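Local coordinates for phiAB6 tailspike (Unidentified phage, PDB 5JS4), which fragments the exopolysaccharide of Acinetobacter baumannii as a trimeric phage tailspike built around a beta-helix, at residues A[446-451]-A[469-474]; A[244-249]-A[264-269]; A[634-639]-A[693-698]. All blocks are in the same frame, centred on the assembly; numbering follows the deposited sequence.

Contact 1 of 3, residues A[446-451]-A[469-474]; sequences SMNGGI and LKTATS
The flat carboxamide of N448 is gripped by the loop 469-474 at its oxygen. T471 N reaches N448 OD1 in the amide plane, on a lone pair, at 2.8 Å and with a nearly straight N-H (172°), whereas A472 N comes to N448 OD1 from above the plane, 45° out of it, at 2.9 Å. At the other end of the group, ND2 is hydrogen-bonded to D424 O and only weakly to T471 OG1. This is how a parallel beta-helix ties one coil to the next: strands 413-421, 438-447 and 460-469 pair in succession, and the amide works where the last two run out into loops. One side chain thus joins the loop holding D424, after strand 413-421, to the loop 469-474, after strand 460-469. T471 presents OG1 to ND2 because its chi1 of 60° sets the hydroxyl between the backbone N and the carbonyl carbon.

Beside this grip the strand pairing reaches its last step. M447 lies opposite L469 in parallel register, and M447 O accepts from K470 N at 3.0 Å. L469 CA approaches M447 O at 3.1 Å, a CA-H...O contact, and L469 CD2 lies 3.4 Å from M447 O. The side chains of M447 and L469 share one face of the sheet and both touch W501. K470 rests its CB against S446 O, then runs out extended to put NZ in a salt bridge with D424 and a hydrogen bond to L422 O. D424 therefore serves both side chains, by its backbone for N448 and its carboxylate for K470. At the corner where the chain turns at S446, a water sits 2.7 Å from S446 OG and donates weakly to L469 O.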
loop_
_atom_site.group_PDB
_atom_site.type_symbol
_atom_site.label_atom_id
_atom_site.label_comp_id
_atom_site.label_asym_id
_atom_site.label_seq_id
_atom_site.Cartn_x
_atom_site.Cartn_y
_atom_site.Cartn_z
ATOM N N SER A 446 -5.002 -18.165 -16.412
ATOM C CA SER A 446 -5.821 -18.766 -17.466
ATOM C C SER A 446 -7.315 -18.491 -17.265
ATOM O O SER A 446 -8.134 -19.407 -17.280
ATOM C CB SER A 446 -5.546 -20.270 -17.567
ATOM O OG SER A 446 -4.182 -20.509 -17.871
ATOM N N MET A 447 -7.650 -17.222 -17.055
ATOM C CA MET A 447 -9.042 -16.772 -17.029
ATOM C C MET A 447 -9.382 -16.200 -18.404
ATOM O O MET A 447 -8.503 -16.054 -19.248
ATOM C CB MET A 447 -9.240 -15.692 -15.961
ATOM C CG MET A 447 -8.892 -16.117 -14.540
ATOM S SD MET A 447 -9.996 -17.361 -13.843
ATOM C CE MET A 447 -11.547 -16.469 -13.761
ATOM N N ASN A 448 -10.651 -15.874 -18.628
ATOM C CA ASN A 448 -11.061 -15.173 -19.851
ATOM C C ASN A 448 -11.495 -13.735 -19.575
ATOM O O ASN A 448 -12.126 -13.090 -20.411
ATOM C CB ASN A 448 -12.171 -15.948 -20.565
ATOM C CG ASN A 448 -11.634 -17.085 -21.412
ATOM O OD1 ASN A 448 -10.496 -17.042 -21.878
ATOM N ND2 ASN A 448 -12.453 -18.110 -21.618
ATOM N N GLY A 449 -11.134 -13.235 -18.400
ATOM C CA GLY A 449 -11.457 -11.874 -18.005
ATOM C C GLY A 449 -10.996 -11.638 -16.583
ATOM O O GLY A 449 -10.881 -12.582 -15.804
ATOM N N GLY A 450 -10.724 -10.380 -16.254
ATOM C CA GLY A 450 -10.278 -10.009 -14.913
ATOM C C GLY A 450 -11.435 -9.494 -14.084
ATOM O O GLY A 450 -12.425 -10.203 -13.881
ATOM N N ILE A 451 -11.297 -8.262 -13.597
ATOM C CA ILE A 451 -12.365 -7.571 -12.887
ATOM C C ILE A 451 -13.072 -6.652 -13.872
ATOM O O ILE A 451 -12.436 -5.801 -14.498
ATOM C CB ILE A 451 -11.811 -6.741 -11.713
ATOM C CG1 ILE A 451 -11.231 -7.675 -10.646
ATOM C CG2 ILE A 451 -12.896 -5.857 -11.104
ATOM C CD1 ILE A 451 -10.294 -6.993 -9.673
ATOM N N LEU A 469 -4.455 -16.643 -20.682
ATOM C CA LEU A 469 -5.892 -16.591 -20.881
ATOM C C LEU A 469 -6.360 -17.974 -21.315
ATOM O O LEU A 469 -5.621 -18.690 -21.994
ATOM C CB LEU A 469 -6.238 -15.543 -21.938
ATOM C CG LEU A 469 -5.824 -14.104 -21.596
ATOM C CD1 LEU A 469 -5.779 -13.236 -22.844
ATOM C CD2 LEU A 469 -6.755 -13.501 -20.557
ATOM N N LYS A 470 -7.574 -18.351 -20.925
ATOM C CA LYS A 470 -8.073 -19.703 -21.191
ATOM C C LYS A 470 -8.324 -19.921 -22.683
ATOM O O LYS A 470 -7.758 -20.841 -23.282
ATOM C CB LYS A 470 -9.343 -19.993 -20.385
ATOM C CG LYS A 470 -9.666 -21.476 -20.289
ATOM C CD LYS A 470 -10.700 -21.777 -19.216
ATOM C CE LYS A 470 -10.871 -23.280 -19.048
ATOM N NZ LYS A 470 -11.973 -23.638 -18.114
ATOM N N THR A 471 -9.173 -19.079 -23.267
ATOM C CA THR A 471 -9.434 -19.096 -24.715
ATOM C C THR A 471 -9.328 -17.717 -25.376
ATOM O O THR A 471 -9.117 -17.633 -26.585
ATOM C CB THR A 471 -10.819 -19.692 -25.043
ATOM O OG1 THR A 471 -11.848 -18.909 -24.426
ATOM C CG2 THR A 471 -10.914 -21.137 -24.563
ATOM N N ALA A 472 -9.479 -16.643 -24.600
ATOM C CA ALA A 472 -9.330 -15.283 -25.123
ATOM C C ALA A 472 -7.893 -15.019 -25.565
ATOM O O ALA A 472 -6.966 -15.697 -25.126
ATOM C CB ALA A 472 -9.756 -14.264 -24.077
ATOM N N THR A 473 -7.716 -14.039 -26.449
ATOM C CA THR A 473 -6.388 -13.675 -26.946
ATOM C C THR A 473 -5.830 -12.435 -26.249
ATOM O O THR A 473 -4.621 -12.327 -26.057
ATOM C CB THR A 473 -6.399 -13.437 -28.468
ATOM O OG1 THR A 473 -7.398 -12.466 -28.798
ATOM C CG2 THR A 473 -6.691 -14.733 -29.205
ATOM N N SER A 474 -6.710 -11.507 -25.873
ATOM C CA SER A 474 -6.300 -10.273 -25.200
ATOM C C SER A 474 -7.396 -9.778 -24.256
ATOM O O SER A 474 -8.548 -9.664 -24.655
ATOM C CB SER A 474 -5.987 -9.196 -26.243
ATOM O OG SER A 474 -5.335 -8.083 -25.660
HETATM O O HOH W 1 -4.079 -21.202 -20.495
#

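Contact 2 of 3, residues A[244-249]-A[264-269]; sequences ITVDNF and QAYCDS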
loop_
_atom_site.group_PDB
_atom_site.type_symbol
_atom_site.label_atom_id
_atom_site.label_comp_id
_atom_site.label_asym_id
_atom_site.label_seq_id
_atom_site.Cartn_x
_atom_site.Cartn_y
_atom_site.Cartn_z
ATOM N N ILE A 244 -22.800 -28.696 17.070
ATOM C CA ILE A 244 -23.862 -29.340 16.306
ATOM C C ILE A 244 -23.540 -29.156 14.824
ATOM O O ILE A 244 -23.188 -28.060 14.397
ATOM C CB ILE A 244 -25.241 -28.721 16.631
ATOM C CG1 ILE A 244 -25.517 -28.793 18.135
ATOM C CG2 ILE A 244 -26.349 -29.435 15.869
ATOM C CD1 ILE A 244 -26.623 -27.876 18.608
ATOM N N THR A 245 -23.643 -30.234 14.050
ATOM C CA THR A 245 -23.362 -30.200 12.613
ATOM C C THR A 245 -24.525 -30.806 11.839
ATOM O O THR A 245 -25.493 -31.286 12.429
ATOM C CB THR A 245 -22.075 -30.977 12.244
ATOM O OG1 THR A 245 -22.347 -32.382 12.215
ATOM C CG2 THR A 245 -20.943 -30.692 13.228
ATOM N N VAL A 246 -24.417 -30.800 10.515
ATOM C CA VAL A 246 -25.420 -31.446 9.670
ATOM C C VAL A 246 -25.542 -32.949 9.955
ATOM O O VAL A 246 -26.594 -33.538 9.712
ATOM C CB VAL A 246 -25.171 -31.201 8.162
ATOM C CG1 VAL A 246 -25.351 -29.724 7.832
ATOM C CG2 VAL A 246 -23.796 -31.699 7.726
ATOM N N ASP A 247 -24.481 -33.561 10.481
ATOM C CA ASP A 247 -24.524 -34.976 10.875
ATOM C C ASP A 247 -25.595 -35.244 11.933
ATOM O O ASP A 247 -26.185 -36.325 11.958
ATOM C CB ASP A 247 -23.164 -35.452 11.393
ATOM C CG ASP A 247 -22.079 -35.407 10.333
ATOM O OD1 ASP A 247 -22.356 -34.984 9.189
ATOM O OD2 ASP A 247 -20.938 -35.800 10.650
ATOM N N ASN A 248 -25.857 -34.257 12.791
ATOM C CA ASN A 248 -26.903 -34.376 13.812
ATOM C C ASN A 248 -28.281 -34.567 13.193
ATOM O O ASN A 248 -29.170 -35.121 13.829
ATOM C CB ASN A 248 -26.965 -33.144 14.724
ATOM C CG ASN A 248 -25.868 -33.122 15.766
ATOM O OD1 ASN A 248 -26.114 -33.325 16.955
ATOM N ND2 ASN A 248 -24.664 -32.843 15.336
ATOM N N PHE A 249 -28.445 -34.095 11.959
ATOM C CA PHE A 249 -29.726 -34.123 11.264
ATOM C C PHE A 249 -29.771 -35.169 10.153
ATOM O O PHE A 249 -30.631 -35.118 9.272
ATOM C CB PHE A 249 -30.034 -32.719 10.744
ATOM C CG PHE A 249 -30.189 -31.719 11.845
ATOM C CD1 PHE A 249 -29.084 -31.061 12.368
ATOM C CD2 PHE A 249 -31.435 -31.485 12.407
ATOM C CE1 PHE A 249 -29.225 -30.161 13.409
ATOM C CE2 PHE A 249 -31.582 -30.589 13.450
ATOM C CZ PHE A 249 -30.476 -29.924 13.951
ATOM N N GLN A 264 -31.202 -28.745 5.262
ATOM C CA GLN A 264 -32.361 -27.887 5.495
ATOM C C GLN A 264 -32.904 -28.034 6.916
ATOM O O GLN A 264 -33.276 -27.043 7.546
ATOM C CB GLN A 264 -33.473 -28.164 4.480
ATOM C CG GLN A 264 -34.517 -27.059 4.430
ATOM C CD GLN A 264 -33.900 -25.725 4.059
ATOM O OE1 GLN A 264 -33.382 -25.569 2.956
ATOM N NE2 GLN A 264 -33.931 -24.764 4.983
ATOM N N ALA A 265 -32.943 -29.268 7.415
ATOM C CA ALA A 265 -33.386 -29.534 8.783
ATOM C C ALA A 265 -32.506 -28.803 9.793
ATOM O O ALA A 265 -33.002 -28.237 10.768
ATOM C CB ALA A 265 -33.383 -31.029 9.060
ATOM N N TYR A 266 -31.200 -28.808 9.548
ATOM C CA TYR A 266 -30.262 -28.065 10.384
ATOM C C TYR A 266 -30.639 -26.583 10.443
ATOM O O TYR A 266 -30.704 -25.991 11.521
ATOM C CB TYR A 266 -28.837 -28.211 9.843
ATOM C CG TYR A 266 -27.800 -27.486 10.666
ATOM C CD1 TYR A 266 -27.680 -26.101 10.610
ATOM C CD2 TYR A 266 -26.940 -28.185 11.506
ATOM C CE1 TYR A 266 -26.744 -25.435 11.373
ATOM C CE2 TYR A 266 -25.990 -27.527 12.263
ATOM C CZ TYR A 266 -25.900 -26.151 12.192
ATOM O OH TYR A 266 -24.962 -25.489 12.939
ATOM N N CYS A 267 -30.876 -25.993 9.276
ATOM C CA CYS A 267 -31.178 -24.565 9.181
ATOM C C CYS A 267 -32.556 -24.209 9.737
ATOM O O CYS A 267 -32.781 -23.071 10.145
ATOM C CB CYS A 267 -31.051 -24.089 7.734
ATOM S SG CYS A 267 -29.371 -24.242 7.085
ATOM N N ASP A 268 -33.469 -25.180 9.750
ATOM C CA ASP A 268 -34.816 -24.985 10.294
ATOM C C ASP A 268 -34.900 -25.271 11.796
ATOM O O ASP A 268 -35.906 -24.953 12.432
ATOM C CB ASP A 268 -35.817 -25.884 9.561
ATOM C CG ASP A 268 -35.978 -25.524 8.095
ATOM O OD1 ASP A 268 -35.467 -24.472 7.653
ATOM O OD2 ASP A 268 -36.630 -26.307 7.378
ATOM N N SER A 269 -33.848 -25.864 12.360
ATOM C CA SER A 269 -33.854 -26.302 13.756
ATOM C C SER A 269 -33.746 -25.149 14.746
ATOM O O SER A 269 -33.028 -24.180 14.508
ATOM C CB SER A 269 -32.700 -27.278 14.011
ATOM O OG SER A 269 -32.591 -27.587 15.391
#
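F249 and Y266 meet through different choices of chi1: F249 sets CG beside its backbone N (-63°), facing the helix, while Y266 swings CG away from its own N (-179°) and turns the edge of its ring to the loop carbonyls of I244 and T245. The arrangement joins that loop, with its 3-10 turn 246-248, to helix 260-268, whose Y266 and C267 also touch L276 in strand 275-277 at the start of the coiled strands; this is consistent with the helix that closes the N-terminal end of pectate-lyase-like beta-helices.

The F249 ring receives the helix backbone on a face, with Y266 CA 3.7 Å from the ring centroid and almost on its normal, a CH-pi contact. A265 CB touches F249 CD2 at 3.9 Å, and S269 CB packs 3.5 Å from F249 CZ. The two rings meet obliquely, F249 CE1 lying 3.6 Å from Y266 CD2. Y232 of the second subunit adds an edge-to-face contact to F249. T245 OG1 accepts from D247 N in an ST turn and also bonds to N242 of the second subunit. T245 O lies 3.5 Å from Y266 CD2, while the Y266 hydroxyl bonds to N275 O.

Contact 3 of 3, residues A[634-639]-A[693-698]; sequences TGVYRV and GFKVFW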
loop_
_atom_site.group_PDB
_atom_site.type_symbol
_atom_site.label_atom_id
_atom_site.label_comp_id
_atom_site.label_asym_id
_atom_site.label_seq_id
_atom_site.Cartn_x
_atom_site.Cartn_y
_atom_site.Cartn_z
ATOM N N THR A 634 13.489 63.305 -35.980
ATOM C CA THR A 634 14.577 62.746 -36.783
ATOM C C THR A 634 15.689 62.226 -35.880
ATOM O O THR A 634 16.262 62.973 -35.091
ATOM C CB THR A 634 15.153 63.787 -37.758
ATOM O OG1 THR A 634 14.097 64.286 -38.589
ATOM C CG2 THR A 634 16.246 63.173 -38.633
ATOM N N GLY A 635 15.954 60.929 -35.981
ATOM C CA GLY A 635 17.025 60.296 -35.226
ATOM C C GLY A 635 16.770 60.068 -33.749
ATOM O O GLY A 635 17.658 59.585 -33.057
ATOM N N VAL A 636 15.572 60.386 -33.261
ATOM C CA VAL A 636 15.268 60.282 -31.834
ATOM C C VAL A 636 14.063 59.378 -31.618
ATOM O O VAL A 636 12.979 59.641 -32.144
ATOM C CB VAL A 636 14.983 61.660 -31.205
ATOM C CG1 VAL A 636 14.797 61.521 -29.698
ATOM C CG2 VAL A 636 16.107 62.637 -31.521
ATOM N N TYR A 637 14.270 58.316 -30.844
ATOM C CA TYR A 637 13.265 57.284 -30.615
ATOM C C TYR A 637 13.027 57.122 -29.129
ATOM O O TYR A 637 13.967 57.194 -28.350
ATOM C CB TYR A 637 13.736 55.964 -31.245
ATOM C CG TYR A 637 13.822 56.105 -32.739
ATOM C CD1 TYR A 637 14.902 56.748 -33.336
ATOM C CD2 TYR A 637 12.784 55.674 -33.554
ATOM C CE1 TYR A 637 14.962 56.933 -34.703
ATOM C CE2 TYR A 637 12.836 55.854 -34.921
ATOM C CZ TYR A 637 13.921 56.488 -35.491
ATOM O OH TYR A 637 13.976 56.673 -36.848
ATOM N N ARG A 638 11.773 56.919 -28.741
ATOM C CA ARG A 638 11.437 56.643 -27.350
ATOM C C ARG A 638 11.092 55.177 -27.185
ATOM O O ARG A 638 10.204 54.669 -27.867
ATOM C CB ARG A 638 10.235 57.475 -26.889
ATOM C CG ARG A 638 10.453 58.975 -26.882
ATOM C CD ARG A 638 9.378 59.674 -26.059
ATOM N NE ARG A 638 8.040 59.422 -26.580
ATOM C CZ ARG A 638 7.414 60.163 -27.496
ATOM N NH1 ARG A 638 7.992 61.234 -28.030
ATOM N NH2 ARG A 638 6.188 59.823 -27.885
ATOM N N VAL A 639 11.810 54.507 -26.287
ATOM C CA VAL A 639 11.413 53.205 -25.771
ATOM C C VAL A 639 10.558 53.536 -24.555
ATOM O O VAL A 639 11.079 53.819 -23.469
ATOM C CB VAL A 639 12.633 52.334 -25.398
ATOM C CG1 VAL A 639 12.188 50.961 -24.926
ATOM C CG2 VAL A 639 13.589 52.217 -26.578
ATOM N N GLY A 693 11.545 54.572 -19.075
ATOM C CA GLY A 693 12.048 54.054 -20.340
ATOM C C GLY A 693 13.308 54.800 -20.723
ATOM O O GLY A 693 14.010 55.334 -19.860
ATOM N N PHE A 694 13.606 54.839 -22.015
ATOM C CA PHE A 694 14.784 55.541 -22.496
ATOM C C PHE A 694 14.635 55.927 -23.960
ATOM O O PHE A 694 13.844 55.322 -24.698
ATOM C CB PHE A 694 16.067 54.717 -22.262
ATOM C CG PHE A 694 16.065 53.351 -22.908
ATOM C CD1 PHE A 694 15.494 52.262 -22.263
ATOM C CD2 PHE A 694 16.677 53.144 -24.138
ATOM C CE1 PHE A 694 15.510 51.002 -22.843
ATOM C CE2 PHE A 694 16.695 51.883 -24.722
ATOM C CZ PHE A 694 16.108 50.815 -24.074
ATOM N N LYS A 695 15.375 56.961 -24.348
ATOM C CA LYS A 695 15.457 57.405 -25.728
ATOM C C LYS A 695 16.719 56.859 -26.366
ATOM O O LYS A 695 17.748 56.729 -25.703
ATOM C CB LYS A 695 15.478 58.930 -25.817
ATOM C CG LYS A 695 14.212 59.603 -25.308
ATOM C CD LYS A 695 14.215 61.087 -25.644
ATOM C CE LYS A 695 12.986 61.798 -25.095
ATOM N NZ LYS A 695 12.994 63.247 -25.439
ATOM N N VAL A 696 16.620 56.545 -27.656
ATOM C CA VAL A 696 17.759 56.165 -28.478
ATOM C C VAL A 696 17.936 57.235 -29.544
ATOM O O VAL A 696 16.975 57.589 -30.233
ATOM C CB VAL A 696 17.538 54.803 -29.158
ATOM C CG1 VAL A 696 18.766 54.404 -29.971
ATOM C CG2 VAL A 696 17.209 53.739 -28.127
ATOM N N PHE A 697 19.156 57.749 -29.658
ATOM C CA PHE A 697 19.528 58.763 -30.640
ATOM C C PHE A 697 20.459 58.107 -31.646
ATOM O O PHE A 697 21.435 57.476 -31.250
ATOM C CB PHE A 697 20.282 59.921 -29.976
ATOM C CG PHE A 697 19.459 60.728 -29.003
ATOM C CD1 PHE A 697 19.093 60.200 -27.770
ATOM C CD2 PHE A 697 19.083 62.030 -29.309
ATOM C CE1 PHE A 697 18.347 60.951 -26.872
ATOM C CE2 PHE A 697 18.345 62.785 -28.410
ATOM C CZ PHE A 697 17.974 62.239 -27.197
ATOM N N TRP A 698 20.160 58.260 -32.933
ATOM C CA TRP A 698 20.970 57.687 -34.006
ATOM C C TRP A 698 21.589 58.773 -34.871
ATOM O O TRP A 698 20.895 59.693 -35.303
ATOM C CB TRP A 698 20.110 56.813 -34.910
ATOM C CG TRP A 698 19.666 55.515 -34.326
ATOM C CD1 TRP A 698 18.422 55.202 -33.861
ATOM C CD2 TRP A 698 20.457 54.334 -34.174
ATOM N NE1 TRP A 698 18.388 53.901 -33.429
ATOM C CE2 TRP A 698 19.630 53.346 -33.603
ATOM C CE3 TRP A 698 21.789 54.013 -34.466
ATOM C CZ2 TRP A 698 20.087 52.059 -33.323
ATOM C CZ3 TRP A 698 22.243 52.735 -34.183
ATOM C CH2 TRP A 698 21.399 51.775 -33.619
#
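K695 can be followed from root to tip beside the side chains of the partner strand. Its CB lies 3.4 Å from Y637 O. K695 CG rests 4.1 Å from R638 CG, the two side chains running side by side in the same direction, and K695 CD meets V636 CG1 at 4.1 Å. CE is still beside R638 CG, and the extended chain stands up from the sheet beside R638, which carries NZ to a salt bridge with E632.

The backbones beneath form an antiparallel pair in the C-terminal domain. V636-F697 and R638-K695 are non-hydrogen-bonded pairs; Y637-V696 and V639-F694 are hydrogen-bonded ones, and W698 N to G635 O adds a bond at the end. The shortest is V639 N to F694 O at 2.7 Å.

V636 covers F697 on the face shared with K695, placing V636 CG1 over the F697 ring, offset toward its rim, in a CH-pi contact. On the other face V639 CB stands 4.0 Å from the centroid of the F694 ring, 8° off its normal. F694 is turned there by a chi1 of 58°. Y637 CD1 comes 3.9 Å from W698 CD1, the side chains crossing at about a right angle, and F711 of strand 708-715 meets both rings edge-to-face.

The sheet thus carries two chemistries: a buried face of valines and aromatics, and a mixed face where V636 and F697 sit beside the charged pair. There K695 NZ and R638 NH1, 6.0 Å apart, share the E632 carboxylate, which probably holds the two cations at this spacing, while R638 NE is salt-bridged to E640.

The three contacts follow one another along the chain without touching, each joining a different part of the elongated subunit. Contact 2 belongs to the N-terminal end of the beta-helix and contact 1 to loops on its side, their centres 40 Å apart. Contact 3 lies in the C-terminal antiparallel domain, its centre 76 Å from that of contact 1 and 106 Å from that of contact 2, on the opposite side of the chain's centre. Contacts 2 and 3 also meet other subunits, whereas contact 1 is bound within its own chain. The malonic acid pockets, formed by residues such as Y310, R343, N371, Y487 and Y580, use none of the residues of the three contacts.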